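Long-range contacts in isoform 2 of Dual oxidase maturation factor 1 (Homo sapiens, PDB 7D3F), which is probably required for the maturation of the dual oxidase DUOX1 and for its transport from the endoplasmic reticulum to the plasma membrane: residues B[208-212]-B[261-266]; B[213-218]-B[257-262]. One frame throughout, in Å; residues are numbered along the deposited sequence.

Contact 1 of 2, residues B[208-212]-B[261-266]; sequences YMLLA and CVLLGL
Both leucines that carry helix 203-229 into this contact, Leu-210 and Leu-211, hold CG trans to the backbone nitrogen (chi1 -171° and -166°), and from there their methyls reach the helix opposite. The arrangement is a close-packed antiparallel pair of helices predicted to span the membrane: the axes of segments 208-212 and 261-266 approach to 7.4 Å, with 159° between their N-to-C directions. Gly-265 is what lets the backbones draw near. A CB on it would point at helix 203-229 and collide with the CB of Leu-211; without one, its CA lies 4.4 Å from the CA of Leu-211, the nearest pair of the register.

Leu-211 thus sits at the close approach, with Leu-210 to one side of it. Leu-210 starts toward the partner helix and straddles one turn of it: CD1 faces the SG of Cys-261 at 4.0 Å, while CD2 meets the CB of Leu-264 at 3.6 Å and, more loosely, the CD2 of Leu-264 at 4.1 Å. The two leucine side chains run obliquely to each other. Cys-261 also meets the backbone, its CB lying 3.6 Å from the carbonyl O of Leu-210. Leu-211 leaves its helix to one side, but its CD1 comes to rest over the peptide link from Gly-265 to Leu-266.

No hydrogen bond links the two segments, and the helices keep their own backbone bonds. Helix 50-72 adds a third wall where Ile-63 touches Cys-261 and Thr-59 touches Leu-264, whereas Leu-266 is exposed and lies at the margin. There CD1 of Leu-211 has two near neighbours on one residue, the CD1 of Leu-266 at 3.7 Å and its backbone N at 3.8 Å.

Contact 2 of 2, residues B[213-218]-B[257-262]; sequences TGIFQL and TGLLCV
A close antiparallel helix pair, with glycine facing glycine, joins segments 213-218 and 257-262 in the predicted membrane-spanning bundle; they run at 152° with their axes 7.4 Å apart. Its evidence is the register: the CA of Gly-214 lies 4.1 Å from the CA of Gly-258, so backbone packs directly on backbone. Gly-258 also stands seven residues before Gly-265, consistent with the heptad spacing of small residues seen in other tightly packed antiparallel membrane helices.

Side chains of the opposing helix close over Gly-214. Cys-261 sets its CB against the CA of Gly-214. The CG2 of Val-262 lies 3.5 Å from the C of Gly-214. The same CG2 serves further along, meeting the CD1 of Leu-218 at 4.0 Å, the two side chains crossing at about a right angle. Leu-218 extends that methyl to CD2 of the exposed Leu-259 as well, and its other branch covers the backbone of Gly-258.

Gln-217 brings the polar end of the contact. Its chain is extended beyond CG (chi2 -169°), which carries the amide past Gly-258 to Thr-257 and the SG of Cys-261. The CG2 of Thr-257 sits against the amide group of Gln-217, 3.3 Å from OE1 and 3.5 Å from NE2, the side chains crossing obliquely. Although OE1 of Gln-217 is 3.4 Å from the N of Gly-258, the angle is too poor for a hydrogen bond. Ile-67 of helix 50-72 and Ala-187 of helix 169-199 also touch Gln-217.

The hydroxyls of Thr-213 and Thr-257 turn back along their own helices to the carbonyl oxygens of Met-209 and Ile-253. The CA of Gly-214 approaches the O of Gly-258 to 3.5 Å, yet no hydrogen bond crosses between the segments, and adhesion here probably rests mainly on close fit.

In the fold
Contacts 1 and 2 are successive parts of one interface between helices 203-229 and 249-274, their centres about 7 Å apart. Cys-261 and Val-262 belong to both, packing against successive turns of helix 203-229. The centre of contact 2 lies about 17 Å from the centre of the chain, and this contact is the more buried; the centre of contact 1 lies about 23 Å from it, and contact 1 is only partly buried. The chemistry differs too: leucine methyls against a leucine, a cysteine and one glycine in contact 1, two facing glycines with threonines and a glutamine amide in contact 2. Helix 50-72 borders both, while helix 169-199 touches Met-209, on the side of segment 208-212 that takes no part in contact 1, and Thr-213 and Gln-217 within contact 2.

Contact 1 of 2, residues B[208-212]-B[261-266]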
ATOM      1  N   TYR B 208     -24.225  -1.718 -23.149  1.00 85.53           N
ATOM      2  CA  TYR B 208     -23.171  -0.912 -23.759  1.00 82.72           C
ATOM      3  C   TYR B 208     -21.849  -1.082 -23.020  1.00 82.10           C
ATOM      4  O   TYR B 208     -20.782  -1.077 -23.641  1.00 83.24           O
ATOM      5  CB  TYR B 208     -23.582   0.560 -23.802  1.00 85.99           C
ATOM      6  CG  TYR B 208     -24.551   0.895 -24.918  1.00 95.96           C
ATOM      7  CD1 TYR B 208     -25.829   1.361 -24.640  1.00 97.58           C
ATOM      8  CD2 TYR B 208     -24.187   0.740 -26.249  1.00 97.33           C
ATOM      9  CE1 TYR B 208     -26.717   1.665 -25.654  1.00100.37           C
ATOM     10  CE2 TYR B 208     -25.068   1.042 -27.271  1.00 96.42           C
ATOM     11  CZ  TYR B 208     -26.332   1.504 -26.968  1.00101.97           C
ATOM     12  OH  TYR B 208     -27.212   1.806 -27.981  1.00102.64           O
ATOM     13  N   MET B 209     -21.894  -1.237 -21.695  1.00 77.96           N
ATOM     14  CA  MET B 209     -20.668  -1.469 -20.935  1.00 74.95           C
ATOM     15  C   MET B 209     -20.061  -2.828 -21.265  1.00 77.83           C
ATOM     16  O   MET B 209     -18.835  -2.962 -21.352  1.00 86.34           O
ATOM     17  CB  MET B 209     -20.949  -1.349 -19.438  1.00 74.44           C
ATOM     18  CG  MET B 209     -19.989  -0.429 -18.706  1.00 78.35           C
ATOM     19  SD  MET B 209     -20.066   1.260 -19.328  1.00107.47           S
ATOM     20  CE  MET B 209     -18.786   2.045 -18.352  1.00 88.95           C
ATOM     21  N   LEU B 210     -20.899  -3.852 -21.440  1.00 74.69           N
ATOM     22  CA  LEU B 210     -20.389  -5.155 -21.867  1.00 71.03           C
ATOM     23  C   LEU B 210     -19.769  -5.070 -23.259  1.00 74.55           C
ATOM     24  O   LEU B 210     -18.712  -5.665 -23.524  1.00 84.59           O
ATOM     25  CB  LEU B 210     -21.515  -6.188 -21.833  1.00 70.14           C
ATOM     26  CG  LEU B 210     -21.141  -7.654 -22.042  1.00 76.93           C
ATOM     27  CD1 LEU B 210     -20.103  -8.092 -21.022  1.00 80.87           C
ATOM     28  CD2 LEU B 210     -22.381  -8.529 -21.951  1.00 80.75           C
ATOM     29  N   LEU B 211     -20.416  -4.327 -24.162  1.00 73.61           N
ATOM     30  CA  LEU B 211     -19.847  -4.109 -25.487  1.00 67.97           C
ATOM     31  C   LEU B 211     -18.506  -3.388 -25.393  1.00 71.03           C
ATOM     32  O   LEU B 211     -17.572  -3.702 -26.137  1.00 76.55           O
ATOM     33  CB  LEU B 211     -20.833  -3.319 -26.352  1.00 70.23           C
ATOM     34  CG  LEU B 211     -20.605  -3.245 -27.865  1.00 70.70           C
ATOM     35  CD1 LEU B 211     -21.936  -3.099 -28.580  1.00 77.19           C
ATOM     36  CD2 LEU B 211     -19.683  -2.093 -28.237  1.00 77.47           C
ATOM     37  N   ALA B 212     -18.398  -2.417 -24.484  1.00 71.99           N
ATOM     38  CA  ALA B 212     -17.132  -1.720 -24.279  1.00 72.55           C
ATOM     39  C   ALA B 212     -16.062  -2.659 -23.736  1.00 73.81           C
ATOM     40  O   ALA B 212     -14.888  -2.544 -24.098  1.00 80.56           O
ATOM     41  CB  ALA B 212     -17.333  -0.533 -23.338  1.00 71.32           C
ATOM     42  N   CYS B 261     -18.143 -10.964 -25.640  1.00 73.50           N
ATOM     43  CA  CYS B 261     -18.661  -9.750 -25.017  1.00 72.95           C
ATOM     44  C   CYS B 261     -19.246  -8.798 -26.054  1.00 75.51           C
ATOM     45  O   CYS B 261     -20.308  -8.203 -25.833  1.00 84.71           O
ATOM     46  CB  CYS B 261     -17.561  -9.056 -24.215  1.00 72.41           C
ATOM     47  SG  CYS B 261     -16.984  -9.971 -22.772  1.00 92.29           S
ATOM     48  N   VAL B 262     -18.564  -8.638 -27.193  1.00 74.39           N
ATOM     49  CA  VAL B 262     -19.061  -7.752 -28.243  1.00 75.70           C
ATOM     50  C   VAL B 262     -20.398  -8.253 -28.770  1.00 81.26           C
ATOM     51  O   VAL B 262     -21.350  -7.480 -28.935  1.00 87.55           O
ATOM     52  CB  VAL B 262     -18.022  -7.622 -29.372  1.00 71.63           C
ATOM     53  CG1 VAL B 262     -18.664  -7.042 -30.624  1.00 70.59           C
ATOM     54  CG2 VAL B 262     -16.860  -6.751 -28.925  1.00 70.89           C
ATOM     55  N   LEU B 263     -20.494  -9.560 -29.033  1.00 77.76           N
ATOM     56  CA  LEU B 263     -21.740 -10.124 -29.537  1.00 76.10           C
ATOM     57  C   LEU B 263     -22.857 -10.013 -28.507  1.00 77.96           C
ATOM     58  O   LEU B 263     -24.003  -9.727 -28.864  1.00 88.94           O
ATOM     59  CB  LEU B 263     -21.532 -11.580 -29.954  1.00 76.96           C
ATOM     60  CG  LEU B 263     -20.633 -11.812 -31.172  1.00 81.69           C
ATOM     61  CD1 LEU B 263     -20.616 -13.284 -31.557  1.00 80.90           C
ATOM     62  CD2 LEU B 263     -21.076 -10.949 -32.345  1.00 79.01           C
ATOM     63  N   LEU B 264     -22.545 -10.233 -27.227  1.00 75.69           N
ATOM     64  CA  LEU B 264     -23.566 -10.120 -26.190  1.00 77.01           C
ATOM     65  C   LEU B 264     -24.081  -8.692 -26.073  1.00 82.68           C
ATOM     66  O   LEU B 264     -25.295  -8.469 -25.985  1.00 90.08           O
ATOM     67  CB  LEU B 264     -23.009 -10.605 -24.853  1.00 79.18           C
ATOM     68  CG  LEU B 264     -23.381 -12.028 -24.427  1.00 80.58           C
ATOM     69  CD1 LEU B 264     -23.116 -13.023 -25.546  1.00 75.21           C
ATOM     70  CD2 LEU B 264     -22.620 -12.421 -23.170  1.00 79.08           C
ATOM     71  N   GLY B 265     -23.178  -7.709 -26.079  1.00 79.27           N
ATOM     72  CA  GLY B 265     -23.617  -6.323 -26.023  1.00 77.80           C
ATOM     73  C   GLY B 265     -24.416  -5.915 -27.246  1.00 86.60           C
ATOM     74  O   GLY B 265     -25.434  -5.223 -27.136  1.00 96.49           O
ATOM     75  N   LEU B 266     -23.969  -6.344 -28.430  1.00 84.93           N
ATOM     76  CA  LEU B 266     -24.692  -6.035 -29.657  1.00 84.18           C
ATOM     77  C   LEU B 266     -26.081  -6.659 -29.646  1.00 86.84           C
ATOM     78  O   LEU B 266     -27.062  -6.012 -30.029  1.00 90.99           O
ATOM     79  CB  LEU B 266     -23.889  -6.522 -30.864  1.00 81.01           C
ATOM     80  CG  LEU B 266     -23.894  -5.653 -32.121  1.00 91.78           C
ATOM     81  CD1 LEU B 266     -23.388  -4.256 -31.803  1.00 83.22           C
ATOM     82  CD2 LEU B 266     -23.047  -6.294 -33.209  1.00 91.67           C
TER

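Contact 2 of 2, residues B[213-218]-B[257-262]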
ATOM      1  N   THR B 213     -16.447  -3.582 -22.852  1.00 71.83           N
ATOM      2  CA  THR B 213     -15.504  -4.588 -22.368  1.00 67.99           C
ATOM      3  C   THR B 213     -14.960  -5.417 -23.525  1.00 70.59           C
ATOM      4  O   THR B 213     -13.745  -5.638 -23.638  1.00 79.42           O
ATOM      5  CB  THR B 213     -16.182  -5.495 -21.339  1.00 68.06           C
ATOM      6  OG1 THR B 213     -16.659  -4.710 -20.239  1.00 75.77           O
ATOM      7  CG2 THR B 213     -15.207  -6.544 -20.825  1.00 71.46           C
ATOM      8  N   GLY B 214     -15.854  -5.881 -24.400  1.00 69.39           N
ATOM      9  CA  GLY B 214     -15.408  -6.622 -25.571  1.00 66.77           C
ATOM     10  C   GLY B 214     -14.519  -5.796 -26.481  1.00 67.77           C
ATOM     11  O   GLY B 214     -13.517  -6.291 -27.010  1.00 71.64           O
ATOM     12  N   ILE B 215     -14.872  -4.523 -26.672  1.00 67.35           N
ATOM     13  CA  ILE B 215     -14.080  -3.636 -27.518  1.00 63.13           C
ATOM     14  C   ILE B 215     -12.680  -3.462 -26.947  1.00 62.83           C
ATOM     15  O   ILE B 215     -11.690  -3.479 -27.683  1.00 68.59           O
ATOM     16  CB  ILE B 215     -14.795  -2.282 -27.692  1.00 65.86           C
ATOM     17  CG1 ILE B 215     -16.020  -2.437 -28.594  1.00 68.06           C
ATOM     18  CG2 ILE B 215     -13.845  -1.235 -28.253  1.00 66.23           C
ATOM     19  CD1 ILE B 215     -15.697  -2.958 -29.978  1.00 68.85           C
ATOM     20  N   PHE B 216     -12.575  -3.290 -25.627  1.00 64.17           N
ATOM     21  CA  PHE B 216     -11.262  -3.112 -25.014  1.00 61.72           C
ATOM     22  C   PHE B 216     -10.440  -4.393 -25.073  1.00 59.89           C
ATOM     23  O   PHE B 216      -9.217  -4.340 -25.245  1.00 68.81           O
ATOM     24  CB  PHE B 216     -11.410  -2.619 -23.575  1.00 61.53           C
ATOM     25  CG  PHE B 216     -11.554  -1.127 -23.464  1.00 68.63           C
ATOM     26  CD1 PHE B 216     -10.477  -0.296 -23.723  1.00 68.61           C
ATOM     27  CD2 PHE B 216     -12.762  -0.557 -23.103  1.00 74.41           C
ATOM     28  CE1 PHE B 216     -10.603   1.077 -23.626  1.00 67.84           C
ATOM     29  CE2 PHE B 216     -12.895   0.816 -23.004  1.00 74.97           C
ATOM     30  CZ  PHE B 216     -11.814   1.634 -23.266  1.00 72.18           C
ATOM     31  N   GLN B 217     -11.086  -5.557 -24.938  1.00 59.48           N
ATOM     32  CA  GLN B 217     -10.352  -6.808 -25.119  1.00 56.82           C
ATOM     33  C   GLN B 217      -9.805  -6.925 -26.539  1.00 60.48           C
ATOM     34  O   GLN B 217      -8.638  -7.296 -26.741  1.00 65.23           O
ATOM     35  CB  GLN B 217     -11.248  -8.003 -24.790  1.00 58.81           C
ATOM     36  CG  GLN B 217     -11.641  -8.110 -23.327  1.00 62.00           C
ATOM     37  CD  GLN B 217     -12.291  -9.440 -22.998  1.00 73.09           C
ATOM     38  OE1 GLN B 217     -11.720 -10.501 -23.249  1.00 69.14           O
ATOM     39  NE2 GLN B 217     -13.495  -9.389 -22.440  1.00 80.92           N
ATOM     40  N   LEU B 218     -10.630  -6.598 -27.538  1.00 61.88           N
ATOM     41  CA  LEU B 218     -10.167  -6.656 -28.921  1.00 55.02           C
ATOM     42  C   LEU B 218      -9.068  -5.629 -29.181  1.00 58.90           C
ATOM     43  O   LEU B 218      -8.138  -5.891 -29.953  1.00 68.00           O
ATOM     44  CB  LEU B 218     -11.339  -6.452 -29.879  1.00 59.05           C
ATOM     45  CG  LEU B 218     -12.421  -7.534 -29.837  1.00 61.12           C
ATOM     46  CD1 LEU B 218     -13.428  -7.335 -30.959  1.00 68.41           C
ATOM     47  CD2 LEU B 218     -11.803  -8.923 -29.901  1.00 60.31           C
ATOM     48  N   THR B 257     -13.149 -14.344 -25.798  1.00 67.84           N
ATOM     49  CA  THR B 257     -13.876 -13.624 -24.757  1.00 66.99           C
ATOM     50  C   THR B 257     -14.307 -12.242 -25.234  1.00 69.82           C
ATOM     51  O   THR B 257     -15.437 -11.812 -24.969  1.00 78.30           O
ATOM     52  CB  THR B 257     -13.021 -13.518 -23.495  1.00 71.46           C
ATOM     53  OG1 THR B 257     -12.574 -14.824 -23.109  1.00 77.00           O
ATOM     54  CG2 THR B 257     -13.826 -12.912 -22.356  1.00 72.21           C
ATOM     55  N   GLY B 258     -13.427 -11.530 -25.942  1.00 66.97           N
ATOM     56  CA  GLY B 258     -13.800 -10.232 -26.475  1.00 66.24           C
ATOM     57  C   GLY B 258     -14.896 -10.326 -27.517  1.00 72.07           C
ATOM     58  O   GLY B 258     -15.818  -9.507 -27.534  1.00 80.41           O
ATOM     59  N   LEU B 259     -14.815 -11.327 -28.400  1.00 70.37           N
ATOM     60  CA  LEU B 259     -15.880 -11.526 -29.377  1.00 66.33           C
ATOM     61  C   LEU B 259     -17.195 -11.869 -28.691  1.00 70.50           C
ATOM     62  O   LEU B 259     -18.257 -11.383 -29.095  1.00 78.63           O
ATOM     63  CB  LEU B 259     -15.488 -12.617 -30.373  1.00 65.86           C
ATOM     64  CG  LEU B 259     -14.377 -12.256 -31.363  1.00 67.77           C
ATOM     65  CD1 LEU B 259     -14.156 -13.382 -32.360  1.00 63.29           C
ATOM     66  CD2 LEU B 259     -14.697 -10.952 -32.079  1.00 65.65           C
ATOM     67  N   LEU B 260     -17.145 -12.703 -27.648  1.00 71.66           N
ATOM     68  CA  LEU B 260     -18.356 -13.041 -26.910  1.00 71.47           C
ATOM     69  C   LEU B 260     -18.971 -11.809 -26.261  1.00 75.49           C
ATOM     70  O   LEU B 260     -20.189 -11.612 -26.320  1.00 82.80           O
ATOM     71  CB  LEU B 260     -18.045 -14.104 -25.856  1.00 72.67           C
ATOM     72  CG  LEU B 260     -19.211 -14.588 -24.994  1.00 78.20           C
ATOM     73  CD1 LEU B 260     -20.250 -15.296 -25.847  1.00 75.70           C
ATOM     74  CD2 LEU B 260     -18.715 -15.496 -23.880  1.00 77.39           C
ATOM     75  N   CYS B 261     -18.143 -10.964 -25.640  1.00 73.50           N
ATOM     76  CA  CYS B 261     -18.661  -9.750 -25.017  1.00 72.95           C
ATOM     77  C   CYS B 261     -19.246  -8.798 -26.054  1.00 75.51           C
ATOM     78  O   CYS B 261     -20.308  -8.203 -25.833  1.00 84.71           O
ATOM     79  CB  CYS B 261     -17.561  -9.056 -24.215  1.00 72.41           C
ATOM     80  SG  CYS B 261     -16.984  -9.971 -22.772  1.00 92.29           S
ATOM     81  N   VAL B 262     -18.564  -8.638 -27.193  1.00 74.39           N
ATOM     82  CA  VAL B 262     -19.061  -7.752 -28.243  1.00 75.70           C
ATOM     83  C   VAL B 262     -20.398  -8.253 -28.770  1.00 81.26           C
ATOM     84  O   VAL B 262     -21.350  -7.480 -28.935  1.00 87.55           O
ATOM     85  CB  VAL B 262     -18.022  -7.622 -29.372  1.00 71.63           C
ATOM     86  CG1 VAL B 262     -18.664  -7.042 -30.624  1.00 70.59           C
ATOM     87  CG2 VAL B 262     -16.860  -6.751 -28.925  1.00 70.89           C
TER